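Local structure of dextranase (Pseudarthrobacter oxydans, 6NZS) at residues Ala75-Ser78 and Gly82-Met85; Asn159-Asp164 and Asn511-Thr516; Ile414-Thr419 and Cys487-Tyr492; Asn436-Lys441 and Tyr445-Leu450. The protein acts as a dextranase, hydrolysing internal alpha-1,6-glucosidic linkages of dextran. All blocks are in the same frame, centred on the assembly; numbering follows the deposited sequence.

Contact 1 of 4, residues Ala75-Ser78 and Gly82-Met85; sequences AEFS and GLTM
The backbone between Ser78 and Leu83 closes as a Schellman motif: Gly82 leaves the helix with a phi of 72°, and the amide of Leu83 turns back so that its N lies 3.0 Å from Ser78 O, five residues earlier. This bond has an N-H...O angle of 154° and meets the oxygen in the carbonyl plane. Gly82 makes the turn, and Leu83 supplies the apolar contact that goes with it. The side chain of Leu83 folds back over the last helical turn, its CB 3.7 Å from Ser78 O and its CD1 3.9 Å from Ser78 CB. The same methyl meets the Phe77 ring obliquely at CE2, 4.2 Å away. Ser78 keeps its hydroxyl out of this apolar patch: OG sits between the backbone N and the carbonyl carbon (chi1 64°) and bonds to Ala75 O at 3.0 Å, from above the plane of that carbonyl. With an alanine at Leu83, the Schellman bond could remain, but a gap would probably open beside Phe77 and Ser78 CB, leaving the aromatic ring less firmly held. Beyond the turn the chain enters strand 84-92 of the Ig-like N-terminal domain; Met85 pairs with Ser58 on strand 51-58, and Thr84 with Arg183 and Ser185 on strand 176-192. Phe77 and Leu83 both rest on Tyr155 of strand 154-159, which places the short helix against that strand.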
loop_
_atom_site.group_PDB
_atom_site.type_symbol
_atom_site.label_atom_id
_atom_site.label_comp_id
_atom_site.label_asym_id
_atom_site.label_seq_id
_atom_site.Cartn_x
_atom_site.Cartn_y
_atom_site.Cartn_z
ATOM N N ALA A 75 9.277 1.999 -12.784
ATOM C CA ALA A 75 9.263 0.548 -12.890
ATOM C C ALA A 75 10.533 -0.011 -13.505
ATOM O O ALA A 75 10.587 -1.211 -13.791
ATOM C CB ALA A 75 8.046 0.091 -13.699
ATOM N N GLU A 76 11.565 0.818 -13.687
ATOM C CA GLU A 76 12.764 0.367 -14.389
ATOM C C GLU A 76 13.447 -0.785 -13.661
ATOM O O GLU A 76 13.718 -1.831 -14.263
ATOM C CB GLU A 76 13.726 1.534 -14.596
ATOM C CG GLU A 76 13.319 2.480 -15.722
ATOM C CD GLU A 76 12.167 3.407 -15.354
ATOM O OE1 GLU A 76 11.961 3.682 -14.149
ATOM O OE2 GLU A 76 11.468 3.861 -16.277
ATOM N N PHE A 77 13.758 -0.613 -12.370
ATOM C CA PHE A 77 14.457 -1.684 -11.660
ATOM C C PHE A 77 13.604 -2.939 -11.584
ATOM O O PHE A 77 14.081 -4.046 -11.854
ATOM C CB PHE A 77 14.863 -1.269 -10.247
ATOM C CG PHE A 77 15.462 -2.410 -9.454
ATOM C CD1 PHE A 77 16.702 -2.923 -9.803
ATOM C CD2 PHE A 77 14.779 -2.991 -8.389
ATOM C CE1 PHE A 77 17.263 -3.981 -9.103
ATOM C CE2 PHE A 77 15.343 -4.054 -7.680
ATOM C CZ PHE A 77 16.581 -4.547 -8.038
ATOM N N SER A 78 12.332 -2.791 -11.206
ATOM C CA SER A 78 11.490 -3.974 -11.057
ATOM C C SER A 78 11.371 -4.739 -12.373
ATOM O O SER A 78 11.445 -5.972 -12.392
ATOM C CB SER A 78 10.120 -3.581 -10.521
ATOM O OG SER A 78 9.426 -2.755 -11.432
ATOM N N GLY A 82 13.280 -8.430 -13.108
ATOM C CA GLY A 82 12.336 -9.531 -13.184
ATOM C C GLY A 82 11.522 -9.738 -11.927
ATOM O O GLY A 82 11.175 -10.877 -11.604
ATOM N N LEU A 83 11.205 -8.670 -11.203
ATOM C CA LEU A 83 10.351 -8.825 -10.033
ATOM C C LEU A 83 8.911 -9.109 -10.449
ATOM O O LEU A 83 8.419 -8.622 -11.470
ATOM C CB LEU A 83 10.376 -7.559 -9.177
ATOM C CG LEU A 83 11.732 -7.015 -8.733
ATOM C CD1 LEU A 83 11.574 -5.858 -7.743
ATOM C CD2 LEU A 83 12.580 -8.108 -8.133
ATOM N N THR A 84 8.216 -9.902 -9.635
ATOM C CA THR A 84 6.789 -10.121 -9.816
ATOM C C THR A 84 6.141 -10.146 -8.446
ATOM O O THR A 84 6.813 -10.347 -7.429
ATOM C CB THR A 84 6.446 -11.454 -10.522
ATOM O OG1 THR A 84 6.747 -12.570 -9.662
ATOM C CG2 THR A 84 7.214 -11.601 -11.823
ATOM N N MET A 85 4.824 -9.947 -8.427
ATOM C CA MET A 85 4.059 -10.037 -7.186
ATOM C C MET A 85 2.869 -10.957 -7.411
ATOM O O MET A 85 1.960 -10.621 -8.178
ATOM C CB MET A 85 3.613 -8.663 -6.690
ATOM C CG MET A 85 2.767 -8.744 -5.407
ATOM S SD MET A 85 2.491 -7.148 -4.603
ATOM C CE MET A 85 4.126 -6.827 -3.960
#

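Contact 2 of 4, residues Asn159-Asp164 and Asn511-Thr516; sequences NDMSGD and NGLDWT
Met161 and Leu513 bring their ends together obliquely, and one methyl of the leucine does all the touching. Leu513 CD2 lies 3.8 Å from Met161 SD and 4.1 Å from Met161 CE, so the methionine meets it with both its sulfur and its terminal methyl. The thioether chain is bent at its second and third torsions (chi2 -55°, chi3 -83°), which curls the end of Met161 round the leucine methyl. Asn159 approaches the same methyl at about a right angle to the leucine, with ND2 3.9 Å from Leu513 CD2.

The backbone amides of the two residues that meet are each held by an Asx turn. On one loop, Asn159 OD1 accepts from Met161 N at 2.7 Å, with the donor above the amide plane; on the other, Asn511 OD1 accepts from Leu513 N at 3.1 Å in the same manner. A further Asx turn follows at once, where Asp160 OD1 takes both Ser162 N and Ser162 OG, the latter at 2.7 Å, from the same face of its carboxylate. Asn159 ND2 also donates to Tyr439 O, which fixes the rotation of the amide.

The contact joins a loop of the Ig-like N-terminal domain to a loop of the solenoid. Arg176 of the former domain adds a salt bridge to Asp514. Because the polar groups at the interface are largely satisfied by their own turns or by outside partners, what passes directly between the loops is van der Waals contact at one leucine methyl, with the Asp514-Arg176 salt bridge beside it.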
loop_
_atom_site.group_PDB
_atom_site.type_symbol
_atom_site.label_atom_id
_atom_site.label_comp_id
_atom_site.label_asym_id
_atom_site.label_seq_id
_atom_site.Cartn_x
_atom_site.Cartn_y
_atom_site.Cartn_z
ATOM N N ASN A 159 22.437 -0.606 -4.294
ATOM C CA ASN A 159 22.579 0.709 -4.900
ATOM C C ASN A 159 23.980 0.771 -5.489
ATOM O O ASN A 159 24.962 0.541 -4.777
ATOM C CB ASN A 159 22.359 1.824 -3.871
ATOM C CG ASN A 159 22.343 3.215 -4.504
ATOM O OD1 ASN A 159 22.938 3.431 -5.560
ATOM N ND2 ASN A 159 21.672 4.155 -3.861
ATOM N N ASP A 160 24.068 1.021 -6.796
ATOM C CA ASP A 160 25.380 1.071 -7.442
ATOM C C ASP A 160 26.139 2.368 -7.177
ATOM O O ASP A 160 27.292 2.504 -7.620
ATOM C CB ASP A 160 25.289 0.731 -8.942
ATOM C CG ASP A 160 24.627 1.824 -9.787
ATOM O OD1 ASP A 160 24.320 2.929 -9.291
ATOM O OD2 ASP A 160 24.411 1.558 -10.989
ATOM N N MET A 161 25.516 3.318 -6.480
ATOM C CA MET A 161 26.149 4.555 -6.033
ATOM C C MET A 161 26.524 5.481 -7.180
ATOM O O MET A 161 27.317 6.414 -6.993
ATOM C CB MET A 161 27.330 4.298 -5.086
ATOM C CG MET A 161 26.945 3.390 -3.902
ATOM S SD MET A 161 25.536 4.029 -2.965
ATOM C CE MET A 161 26.385 5.184 -1.916
ATOM N N SER A 162 25.924 5.273 -8.346
ATOM C CA SER A 162 26.215 6.094 -9.512
ATOM C C SER A 162 25.579 7.476 -9.387
ATOM O O SER A 162 24.470 7.628 -8.875
ATOM C CB SER A 162 25.699 5.402 -10.775
ATOM O OG SER A 162 24.291 5.213 -10.732
ATOM N N GLY A 163 26.290 8.496 -9.868
ATOM C CA GLY A 163 25.692 9.819 -9.950
ATOM C C GLY A 163 25.271 10.367 -8.599
ATOM O O GLY A 163 25.854 10.055 -7.555
ATOM N N ASP A 164 24.213 11.186 -8.622
ATOM C CA ASP A 164 23.785 11.877 -7.411
ATOM C C ASP A 164 23.020 10.951 -6.473
ATOM O O ASP A 164 23.185 11.024 -5.247
ATOM C CB ASP A 164 22.901 13.072 -7.777
ATOM C CG ASP A 164 23.688 14.224 -8.392
ATOM O OD1 ASP A 164 24.902 14.332 -8.130
ATOM O OD2 ASP A 164 23.083 15.027 -9.129
ATOM N N ASN A 511 20.557 0.106 6.081
ATOM C CA ASN A 511 21.114 -0.453 4.854
ATOM C C ASN A 511 22.592 -0.077 4.705
ATOM O O ASN A 511 23.219 0.494 5.605
ATOM C CB ASN A 511 20.243 -0.081 3.657
ATOM C CG ASN A 511 20.238 1.421 3.360
ATOM O OD1 ASN A 511 21.164 2.150 3.718
ATOM N ND2 ASN A 511 19.186 1.882 2.692
ATOM N N GLY A 512 23.173 -0.404 3.555
ATOM C CA GLY A 512 24.589 -0.197 3.315
ATOM C C GLY A 512 25.020 1.181 2.839
ATOM O O GLY A 512 26.193 1.367 2.489
ATOM N N LEU A 513 24.122 2.162 2.818
ATOM C CA LEU A 513 24.492 3.513 2.417
ATOM C C LEU A 513 25.402 4.140 3.471
ATOM O O LEU A 513 25.535 3.643 4.592
ATOM C CB LEU A 513 23.233 4.368 2.278
ATOM C CG LEU A 513 22.249 3.913 1.202
ATOM C CD1 LEU A 513 20.977 4.719 1.299
ATOM C CD2 LEU A 513 22.880 4.054 -0.186
ATOM N N ASP A 514 26.033 5.255 3.103
ATOM C CA ASP A 514 26.775 6.023 4.094
ATOM C C ASP A 514 25.813 6.524 5.167
ATOM O O ASP A 514 24.643 6.816 4.894
ATOM C CB ASP A 514 27.411 7.255 3.449
ATOM C CG ASP A 514 28.563 6.920 2.529
ATOM O OD1 ASP A 514 28.827 5.731 2.267
ATOM O OD2 ASP A 514 29.215 7.878 2.060
ATOM N N TRP A 515 26.318 6.673 6.395
ATOM C CA TRP A 515 25.428 7.126 7.464
ATOM C C TRP A 515 24.861 8.517 7.193
ATOM O O TRP A 515 23.758 8.827 7.646
ATOM C CB TRP A 515 26.057 7.002 8.863
ATOM C CG TRP A 515 27.407 7.650 9.082
ATOM C CD1 TRP A 515 28.623 7.022 9.073
ATOM C CD2 TRP A 515 27.668 9.025 9.388
ATOM N NE1 TRP A 515 29.622 7.923 9.341
ATOM C CE2 TRP A 515 29.067 9.160 9.532
ATOM C CE3 TRP A 515 26.861 10.155 9.547
ATOM C CZ2 TRP A 515 29.675 10.381 9.828
ATOM C CZ3 TRP A 515 27.471 11.376 9.840
ATOM C CH2 TRP A 515 28.864 11.474 9.971
ATOM N N THR A 516 25.573 9.350 6.427
ATOM C CA THR A 516 25.042 10.660 6.060
ATOM C C THR A 516 23.761 10.549 5.235
ATOM O O THR A 516 22.905 11.442 5.303
ATOM C CB THR A 516 26.108 11.454 5.300
ATOM O OG1 THR A 516 26.650 10.645 4.249
ATOM C CG2 THR A 516 27.230 11.860 6.236
#

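Contact 3 of 4, residues Ile414-Thr419 and Cys487-Tyr492; sequences IQWGWT and CAIRVY
Two backbone amides grip Gln415 OE1, next along the chain from Trp416, whose indole reaches Val491. Gly417 N donates from within the same turn at 2.8 Å, in the plane of the amide and on a lone pair of OE1 (N-H...O 148°), and Ser453 N is the second donor. The amide nitrogen of Gln415 bonds to Asn451 OD1, while Asn451 ND2 reaches Arg490 O, so a polar relay runs over strand 450-452, which lies between the two segments in a parallel sheet.

Trp416 crosses that strand, over Ser452. Its CG is tucked between the backbone N and the carbonyl carbon (chi1 70°), which carries the six-membered ring across the neighbouring strand until CZ2 lies 3.7 Å from Val491 CG2. The neighbouring ring atom CH2 meets Ile489 CD1 more loosely, at 4.4 Å. Both methyls come to the indole obliquely. Val471 and Met474, from strand 469-482, also touch the ring.

In this parallel beta-solenoid the indole thus skips one strand to reach the next but one, in the stacked interior. The polar ends are met by the turn itself and by Asn451 and Ser453 of the middle strand and its continuation, so the outer two segments are tied by hydrophobic contact directly and by hydrogen bonds through the middle strand.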
loop_
_atom_site.group_PDB
_atom_site.type_symbol
_atom_site.label_atom_id
_atom_site.label_comp_id
_atom_site.label_asym_id
_atom_site.label_seq_id
_atom_site.Cartn_x
_atom_site.Cartn_y
_atom_site.Cartn_z
ATOM N N ILE A 414 4.941 6.978 5.530
ATOM C CA ILE A 414 3.929 7.896 6.053
ATOM C C ILE A 414 4.288 9.322 5.638
ATOM O O ILE A 414 5.435 9.749 5.797
ATOM C CB ILE A 414 3.873 7.781 7.582
ATOM C CG1 ILE A 414 3.230 6.454 7.990
ATOM C CG2 ILE A 414 3.134 8.972 8.192
ATOM C CD1 ILE A 414 3.681 5.939 9.354
ATOM N N GLN A 415 3.302 10.075 5.129
ATOM C CA GLN A 415 3.509 11.436 4.630
ATOM C C GLN A 415 2.470 12.374 5.235
ATOM O O GLN A 415 1.277 12.073 5.199
ATOM C CB GLN A 415 3.322 11.441 3.111
ATOM C CG GLN A 415 3.478 12.814 2.448
ATOM C CD GLN A 415 4.884 13.337 2.580
ATOM O OE1 GLN A 415 5.151 14.261 3.346
ATOM N NE2 GLN A 415 5.812 12.724 1.846
ATOM N N TRP A 416 2.914 13.530 5.747
ATOM C CA TRP A 416 1.981 14.602 6.096
ATOM C C TRP A 416 2.424 15.968 5.587
ATOM O O TRP A 416 1.775 16.976 5.907
ATOM C CB TRP A 416 1.637 14.637 7.597
ATOM C CG TRP A 416 2.734 15.072 8.525
ATOM C CD1 TRP A 416 3.091 16.357 8.845
ATOM C CD2 TRP A 416 3.599 14.216 9.285
ATOM N NE1 TRP A 416 4.125 16.344 9.754
ATOM C CE2 TRP A 416 4.457 15.045 10.038
ATOM C CE3 TRP A 416 3.719 12.827 9.414
ATOM C CZ2 TRP A 416 5.427 14.532 10.902
ATOM C CZ3 TRP A 416 4.694 12.316 10.265
ATOM C CH2 TRP A 416 5.536 13.169 10.994
ATOM N N GLY A 417 3.483 16.030 4.781
ATOM C CA GLY A 417 3.978 17.285 4.244
ATOM C C GLY A 417 3.427 17.651 2.879
ATOM O O GLY A 417 2.237 17.440 2.606
ATOM N N TRP A 418 4.303 18.203 2.026
ATOM C CA TRP A 418 4.023 18.704 0.673
ATOM C C TRP A 418 3.373 20.087 0.642
ATOM O O TRP A 418 3.611 20.853 -0.297
ATOM C CB TRP A 418 3.210 17.733 -0.191
ATOM C CG TRP A 418 3.896 16.440 -0.586
ATOM C CD1 TRP A 418 3.471 15.171 -0.292
ATOM C CD2 TRP A 418 5.079 16.292 -1.393
ATOM N NE1 TRP A 418 4.329 14.246 -0.844
ATOM C CE2 TRP A 418 5.323 14.906 -1.521
ATOM C CE3 TRP A 418 5.966 17.195 -1.997
ATOM C CZ2 TRP A 418 6.404 14.398 -2.242
ATOM C CZ3 TRP A 418 7.041 16.687 -2.720
ATOM C CH2 TRP A 418 7.256 15.298 -2.826
ATOM N N THR A 419 2.504 20.391 1.601
ATOM C CA THR A 419 1.901 21.714 1.734
ATOM C C THR A 419 1.699 21.977 3.216
ATOM O O THR A 419 1.662 21.034 4.014
ATOM C CB THR A 419 0.531 21.817 1.029
ATOM O OG1 THR A 419 -0.460 21.062 1.744
ATOM C CG2 THR A 419 0.565 21.346 -0.409
ATOM N N CYS A 487 16.158 5.387 6.434
ATOM C CA CYS A 487 16.115 6.444 7.445
ATOM C C CYS A 487 14.781 6.398 8.177
ATOM O O CYS A 487 13.778 5.922 7.646
ATOM C CB CYS A 487 16.371 7.836 6.842
ATOM S SG CYS A 487 15.413 8.239 5.368
ATOM N N ALA A 488 14.785 6.917 9.409
ATOM C CA ALA A 488 13.598 6.853 10.261
ATOM C C ALA A 488 12.593 7.963 9.960
ATOM O O ALA A 488 11.421 7.685 9.696
ATOM C CB ALA A 488 13.999 6.887 11.739
ATOM N N ILE A 489 13.019 9.224 10.027
ATOM C CA ILE A 489 12.063 10.332 9.998
ATOM C C ILE A 489 12.716 11.596 9.454
ATOM O O ILE A 489 13.802 11.987 9.892
ATOM C CB ILE A 489 11.426 10.556 11.386
ATOM C CG1 ILE A 489 10.396 11.679 11.330
ATOM C CG2 ILE A 489 12.488 10.843 12.443
ATOM C CD1 ILE A 489 9.431 11.664 12.526
ATOM N N ARG A 490 12.037 12.256 8.515
ATOM C CA ARG A 490 12.463 13.570 8.044
ATOM C C ARG A 490 11.255 14.486 8.054
ATOM O O ARG A 490 10.308 14.274 7.293
ATOM C CB ARG A 490 13.107 13.515 6.658
ATOM C CG ARG A 490 14.549 13.036 6.710
ATOM C CD ARG A 490 15.177 12.841 5.340
ATOM N NE ARG A 490 16.393 12.056 5.514
ATOM C CZ ARG A 490 17.075 11.470 4.536
ATOM N NH1 ARG A 490 16.695 11.599 3.275
ATOM N NH2 ARG A 490 18.143 10.741 4.836
ATOM N N VAL A 491 11.292 15.501 8.908
ATOM C CA VAL A 491 10.211 16.471 9.014
ATOM C C VAL A 491 10.741 17.817 8.546
ATOM O O VAL A 491 11.530 18.456 9.249
ATOM C CB VAL A 491 9.678 16.549 10.450
ATOM C CG1 VAL A 491 8.627 17.655 10.577
ATOM C CG2 VAL A 491 9.087 15.201 10.871
ATOM N N TYR A 492 10.314 18.241 7.362
ATOM C CA TYR A 492 10.498 19.619 6.907
ATOM C C TYR A 492 9.179 20.317 7.208
ATOM O O TYR A 492 8.207 20.178 6.463
ATOM C CB TYR A 492 10.899 19.652 5.432
ATOM C CG TYR A 492 12.097 18.755 5.213
ATOM C CD1 TYR A 492 13.374 19.166 5.577
ATOM C CD2 TYR A 492 11.935 17.464 4.726
ATOM C CE1 TYR A 492 14.467 18.318 5.425
ATOM C CE2 TYR A 492 13.000 16.621 4.572
ATOM C CZ TYR A 492 14.265 17.052 4.911
ATOM O OH TYR A 492 15.333 16.194 4.766
#

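Contact 4 of 4, residues Asn436-Lys441 and Tyr445-Leu450; sequences NRMYWK and YNTCIL
Met438 crosses the inside of a long loop of the beta-solenoid, between strands 423-435 and 450-452, to lie against Thr447, Cys448 and Ile449. The loop opens with an Asx turn, in which Asn436 OD1 accepts from Met438 N at 3.3 Å. From there Met438 runs out almost straight, CG anti to its carbonyl carbon (chi1 -63°) and the next torsion extended, then bends at the thioether (chi3 -64°). The bend brings CE to 3.8 Å from Ile449 CD1, the two side chains crossing at about a right angle, and sets the methyl against the carbonyl carbon of Cys448. The sulfur of Met438, SD, lies 3.8 Å from Thr447 OG1. Were an alanine to replace Met438, the thioether would be lost and a gap would probably open beside Ile449 CD1 and Cys448, setting that part of the loop free to shift.

Thr447 carries the second half of the contact. Its OG1 lies anti to the backbone N (chi1 -172°), facing the edge of the Trp440 indole near the ring plane, with CD1 3.8 Å away. Asn486 ND2 donates to this hydroxyl, and Cys448 is joined by a disulfide to Cys487. The indole NE1 turns to water instead: it donates to one at 2.9 Å, close to Asn446 O, and more weakly to a second, which sits 2.7 Å from Thr447 OG1.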
loop_
_atom_site.group_PDB
_atom_site.type_symbol
_atom_site.label_atom_id
_atom_site.label_comp_id
_atom_site.label_asym_id
_atom_site.label_seq_id
_atom_site.Cartn_x
_atom_site.Cartn_y
_atom_site.Cartn_z
ATOM N N ASN A 436 11.055 -2.840 2.045
ATOM C CA ASN A 436 11.146 -1.522 1.433
ATOM C C ASN A 436 12.408 -1.485 0.592
ATOM O O ASN A 436 13.383 -2.173 0.899
ATOM C CB ASN A 436 11.183 -0.404 2.485
ATOM C CG ASN A 436 12.534 -0.287 3.156
ATOM O OD1 ASN A 436 13.360 0.552 2.772
ATOM N ND2 ASN A 436 12.787 -1.141 4.144
ATOM N N ARG A 437 12.393 -0.655 -0.453
ATOM C CA ARG A 437 13.559 -0.470 -1.305
ATOM C C ARG A 437 13.953 1.000 -1.357
ATOM O O ARG A 437 14.391 1.508 -2.391
ATOM C CB ARG A 437 13.338 -1.040 -2.707
ATOM C CG ARG A 437 13.344 -2.576 -2.762
ATOM C CD ARG A 437 13.507 -3.103 -4.194
ATOM N NE ARG A 437 12.469 -2.604 -5.092
ATOM C CZ ARG A 437 11.258 -3.130 -5.225
ATOM N NH1 ARG A 437 10.900 -4.199 -4.520
ATOM N NH2 ARG A 437 10.393 -2.578 -6.071
ATOM N N MET A 438 13.803 1.703 -0.236
ATOM C CA MET A 438 14.166 3.116 -0.184
ATOM C C MET A 438 15.688 3.232 -0.165
ATOM O O MET A 438 16.349 2.732 0.752
ATOM C CB MET A 438 13.521 3.781 1.031
ATOM C CG MET A 438 11.985 3.769 0.955
ATOM S SD MET A 438 11.138 4.735 2.238
ATOM C CE MET A 438 11.627 3.833 3.699
ATOM N N TYR A 439 16.253 3.859 -1.196
ATOM C CA TYR A 439 17.652 3.604 -1.527
ATOM C C TYR A 439 18.528 4.830 -1.740
ATOM O O TYR A 439 19.722 4.656 -1.972
ATOM C CB TYR A 439 17.761 2.731 -2.791
ATOM C CG TYR A 439 17.345 3.412 -4.095
ATOM C CD1 TYR A 439 18.263 4.118 -4.872
ATOM C CD2 TYR A 439 16.039 3.321 -4.563
ATOM C CE1 TYR A 439 17.882 4.724 -6.062
ATOM C CE2 TYR A 439 15.655 3.919 -5.755
ATOM C CZ TYR A 439 16.583 4.612 -6.498
ATOM O OH TYR A 439 16.201 5.199 -7.682
ATOM N N TRP A 440 17.986 6.042 -1.674
ATOM C CA TRP A 440 18.666 7.207 -2.241
ATOM C C TRP A 440 20.026 7.465 -1.599
ATOM O O TRP A 440 20.164 7.497 -0.372
ATOM C CB TRP A 440 17.799 8.447 -2.050
ATOM C CG TRP A 440 16.400 8.334 -2.552
ATOM C CD1 TRP A 440 15.258 8.366 -1.799
ATOM C CD2 TRP A 440 15.978 8.226 -3.916
ATOM N NE1 TRP A 440 14.158 8.272 -2.609
ATOM C CE2 TRP A 440 14.569 8.195 -3.915
ATOM C CE3 TRP A 440 16.655 8.166 -5.141
ATOM C CZ2 TRP A 440 13.822 8.084 -5.082
ATOM C CZ3 TRP A 440 15.913 8.053 -6.304
ATOM C CH2 TRP A 440 14.507 8.015 -6.268
ATOM N N LYS A 441 21.027 7.691 -2.454
ATOM C CA LYS A 441 22.343 8.100 -1.982
ATOM C C LYS A 441 22.318 9.539 -1.482
ATOM O O LYS A 441 22.927 9.859 -0.452
ATOM C CB LYS A 441 23.327 7.941 -3.144
ATOM C CG LYS A 441 24.720 8.526 -2.975
ATOM C CD LYS A 441 25.485 8.310 -4.282
ATOM C CE LYS A 441 26.752 9.143 -4.375
ATOM N NZ LYS A 441 27.478 8.899 -5.656
ATOM N N TYR A 445 14.124 14.888 0.217
ATOM C CA TYR A 445 13.163 15.468 1.152
ATOM C C TYR A 445 11.961 14.571 1.408
ATOM O O TYR A 445 11.289 14.746 2.433
ATOM C CB TYR A 445 12.630 16.815 0.644
ATOM C CG TYR A 445 13.673 17.882 0.401
ATOM C CD1 TYR A 445 14.088 18.723 1.427
ATOM C CD2 TYR A 445 14.220 18.062 -0.862
ATOM C CE1 TYR A 445 15.038 19.718 1.197
ATOM C CE2 TYR A 445 15.172 19.045 -1.103
ATOM C CZ TYR A 445 15.575 19.866 -0.069
ATOM O OH TYR A 445 16.515 20.848 -0.312
ATOM N N ASN A 446 11.665 13.636 0.509
ATOM C CA ASN A 446 10.447 12.825 0.570
ATOM C C ASN A 446 10.812 11.346 0.657
ATOM O O ASN A 446 10.606 10.584 -0.288
ATOM C CB ASN A 446 9.507 13.114 -0.630
ATOM C CG ASN A 446 10.129 12.760 -1.977
ATOM O OD1 ASN A 446 11.314 12.999 -2.212
ATOM N ND2 ASN A 446 9.323 12.186 -2.865
ATOM N N THR A 447 11.342 10.935 1.803
ATOM C CA THR A 447 11.706 9.538 2.020
ATOM C C THR A 447 11.652 9.275 3.520
ATOM O O THR A 447 11.186 10.123 4.287
ATOM C CB THR A 447 13.044 9.211 1.329
ATOM O OG1 THR A 447 13.309 7.797 1.389
ATOM C CG2 THR A 447 14.182 9.972 1.980
ATOM N N CYS A 448 12.126 8.087 3.920
ATOM C CA CYS A 448 12.137 7.572 5.291
ATOM C C CYS A 448 10.805 6.944 5.674
ATOM O O CYS A 448 9.823 7.036 4.932
ATOM C CB CYS A 448 12.523 8.627 6.338
ATOM S SG CYS A 448 14.009 9.581 5.976
ATOM N N ILE A 449 10.763 6.317 6.848
ATOM C CA ILE A 449 9.521 5.709 7.318
ATOM C C ILE A 449 8.452 6.775 7.557
ATOM O O ILE A 449 7.297 6.616 7.145
ATOM C CB ILE A 449 9.788 4.847 8.565
ATOM C CG1 ILE A 449 10.846 3.769 8.266
ATOM C CG2 ILE A 449 8.489 4.226 9.062
ATOM C CD1 ILE A 449 10.438 2.755 7.194
ATOM N N LEU A 450 8.814 7.870 8.230
ATOM C CA LEU A 450 7.902 8.981 8.505
ATOM C C LEU A 450 8.441 10.268 7.885
ATOM O O LEU A 450 9.646 10.534 7.934
ATOM C CB LEU A 450 7.703 9.162 10.017
ATOM C CG LEU A 450 7.129 7.948 10.746
ATOM C CD1 LEU A 450 8.185 7.280 11.618
ATOM C CD2 LEU A 450 5.910 8.361 11.572
HETATM O O HOH W 1 11.587 9.613 -2.708
HETATM O O HOH W 2 12.087 6.770 -0.810
#

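Overall arrangement
Contacts 1 and 3 are internal to the Ig-like domain and the solenoid, while contact 2 and the 436-441 loop bridge the two. Contact 1 closes first along the chain; contact 2 then spans almost 350 residues, and contacts 3 and 4 fall between its two ends, contact 4 between the segments of contact 3. Strands 414-415, 450-452 and 489-493 are neighbours in one parallel sheet, with the 436-449 loop leading into 450-452. Contacts 3 and 4 have centres about 10 Å apart and share the Cys448-Cys487 disulfide; contacts 2 and 4, about 12 Å. Arg437 packs against Phe77 and Leu83, so this solenoid loop meets the Ig-like domain at two places, contact 1 and Asn159-Gly163.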